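Local coordinates for N-acetylneuraminic acid outer membrane channel protein NanC (Escherichia coli, PDB 2WJQ) that forms a monomeric, weakly anion-selective outer membrane channel that lets the sialic acid N-acetylneuraminic acid enter the bacterium, at residues Arg19-Glu24 and Ser33-Thr38. Numbering follows the deposited sequence.
With LDA (lauryl dimethylamine-N-oxide), chain L.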
# COMPACT_ATOMS: atom_id res chain seq x y z
N ARG A 19 0.08 -11.73 -3.59
CA ARG A 19 1.02 -11.26 -2.60
C ARG A 19 1.22 -12.29 -1.47
O ARG A 19 0.26 -12.88 -0.99
CB ARG A 19 0.53 -9.94 -2.01
CG ARG A 19 1.57 -9.24 -1.12
CD ARG A 19 1.05 -7.93 -0.58
NE ARG A 19 -0.03 -8.20 0.39
CZ ARG A 19 -0.62 -7.28 1.15
NH1 ARG A 19 -0.27 -6.00 1.07
NH2 ARG A 19 -1.58 -7.66 1.99
N LEU A 20 2.48 -12.48 -1.07
CA LEU A 20 2.82 -13.21 0.15
C LEU A 20 3.59 -12.22 1.02
O LEU A 20 4.61 -11.69 0.57
CB LEU A 20 3.75 -14.37 -0.17
CG LEU A 20 3.22 -15.52 -1.00
CD1 LEU A 20 2.84 -15.09 -2.40
CD2 LEU A 20 4.33 -16.62 -1.07
N LYS A 21 3.12 -11.99 2.24
CA LYS A 21 3.67 -10.97 3.12
C LYS A 21 3.86 -11.54 4.51
O LYS A 21 2.91 -12.16 5.07
CB LYS A 21 2.72 -9.79 3.16
CG LYS A 21 3.08 -8.65 4.10
CD LYS A 21 2.00 -7.55 4.00
CE LYS A 21 2.41 -6.29 4.75
NZ LYS A 21 1.28 -5.32 4.80
N VAL A 22 5.03 -11.33 5.11
CA VAL A 22 5.26 -11.72 6.50
C VAL A 22 5.64 -10.47 7.28
O VAL A 22 6.50 -9.68 6.83
CB VAL A 22 6.34 -12.84 6.62
CG1 VAL A 22 7.68 -12.38 6.07
CG2 VAL A 22 6.49 -13.32 8.07
N SER A 23 5.00 -10.30 8.44
CA SER A 23 5.14 -9.13 9.29
C SER A 23 5.26 -9.53 10.76
O SER A 23 4.60 -10.48 11.20
CB SER A 23 3.87 -8.25 9.22
OG SER A 23 3.60 -7.84 7.90
N GLU A 24 6.03 -8.74 11.51
CA GLU A 24 6.09 -8.90 12.96
C GLU A 24 6.25 -7.55 13.63
O GLU A 24 6.89 -6.63 13.05
CB GLU A 24 7.25 -9.82 13.35
CG GLU A 24 7.38 -10.13 14.86
CD GLU A 24 6.15 -10.79 15.46
OE1 GLU A 24 6.26 -11.93 15.93
OE2 GLU A 24 5.07 -10.16 15.48
N SER A 33 8.26 -5.84 7.89
CA SER A 33 7.52 -6.64 6.97
C SER A 33 8.35 -6.91 5.73
O SER A 33 9.20 -6.10 5.33
CB SER A 33 6.23 -5.89 6.57
OG SER A 33 5.36 -6.76 5.88
N MET A 34 8.10 -8.04 5.10
CA MET A 34 8.70 -8.35 3.81
C MET A 34 7.63 -9.00 2.96
O MET A 34 6.81 -9.76 3.47
CB MET A 34 9.85 -9.31 4.00
CG MET A 34 10.74 -9.51 2.80
SD MET A 34 12.29 -10.41 3.27
CE MET A 34 13.18 -9.16 4.15
N GLU A 35 7.63 -8.69 1.67
CA GLU A 35 6.65 -9.28 0.79
C GLU A 35 7.14 -9.45 -0.63
O GLU A 35 8.08 -8.78 -1.08
CB GLU A 35 5.39 -8.42 0.75
CG GLU A 35 5.60 -7.08 0.13
CD GLU A 35 4.34 -6.23 0.15
OE1 GLU A 35 3.83 -5.95 1.26
OE2 GLU A 35 3.87 -5.81 -0.94
N SER A 36 6.47 -10.35 -1.33
CA SER A 36 6.72 -10.60 -2.74
C SER A 36 5.38 -10.46 -3.43
O SER A 36 4.38 -10.99 -2.93
CB SER A 36 7.23 -12.02 -2.91
OG SER A 36 7.44 -12.36 -4.26
N ASN A 37 5.36 -9.75 -4.55
CA ASN A 37 4.18 -9.54 -5.36
C ASN A 37 4.43 -10.07 -6.76
O ASN A 37 5.53 -9.88 -7.30
CB ASN A 37 3.84 -8.05 -5.48
CG ASN A 37 3.36 -7.46 -4.19
OD1 ASN A 37 2.20 -7.62 -3.81
ND2 ASN A 37 4.24 -6.73 -3.52
N THR A 38 3.43 -10.73 -7.33
CA THR A 38 3.51 -11.23 -8.70
C THR A 38 2.36 -10.58 -9.49
O THR A 38 1.31 -10.19 -8.91
CB THR A 38 3.49 -12.79 -8.74
OG1 THR A 38 4.50 -13.31 -7.85
CG2 THR A 38 3.81 -13.34 -10.13
N1 LDA L . 11.32 -13.95 -7.33
O1 LDA L . 11.87 -14.58 -8.27
CM1 LDA L . 11.42 -12.51 -7.63
CM2 LDA L . 9.90 -14.35 -7.29
C1 LDA L . 11.97 -14.24 -6.06
C2 LDA L . 11.16 -13.65 -4.90
C3 LDA L . 12.02 -13.33 -3.69
C4 LDA L . 11.67 -14.21 -2.50
C5 LDA L . 12.49 -13.84 -1.27
C6 LDA L . 11.68 -14.00 0.01
C7 LDA L . 10.67 -12.87 0.19
C8 LDA L . 9.78 -13.11 1.41
C9 LDA L . 8.30 -13.03 1.07
C10 LDA L . 7.46 -13.51 2.25
C11 LDA L . 7.29 -15.03 2.26
C12 LDA L . 7.55 -15.62 3.65
O HOH W 1 1.63 -4.54 -0.72
O HOH W 2 2.43 -3.77 2.11
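Glu35 stands between Arg19 and Lys21 on the neighbouring antiparallel strand and meets both basic groups through water. Water 1 donates to Glu35 OE2 at 2.6 Å and accepts from Arg19 NH1, lying in the plane of the guanidinium at its edge; water 2 donates to Glu35 OE1 and accepts a weak bond from Lys21 NZ. Neither cation forms a salt bridge with Glu35: Arg19 NH1 stays 4.1 Å from Glu35 OE1, which sits well out of the guanidinium plane. Lys21 runs out fully extended, CG anti to its backbone N (chi1 176°), and lays CD over the centre of one guanidinium face. Asn37 ND2 donates to Glu35 OE2 at 2.8 Å, on the anti lone pair, while Asn37 OD1 lies 3.2 Å from Arg19 CG. Toward the turn, Ser23 OG and Ser33 OG share a hydrogen bond of 2.9 Å. Four backbone hydrogen bonds join the strands, two each for the pairs Leu20-Ser36 and Val22-Met34, whose side chains take the opposite face, where LDA C10 lies 4.0 Å from Val22 CG1. Asp54 and, weakly, Gln56 extend the polar network. Trimming the Glu35 carboxylate back to an alanine is likely to cost both waters and Asn37 ND2 this acceptor, and Arg19 and Lys21 this negative neighbour. Hydrated charges on one face and a largely apolar face with a detergent chain along it suit a porin barrel wall.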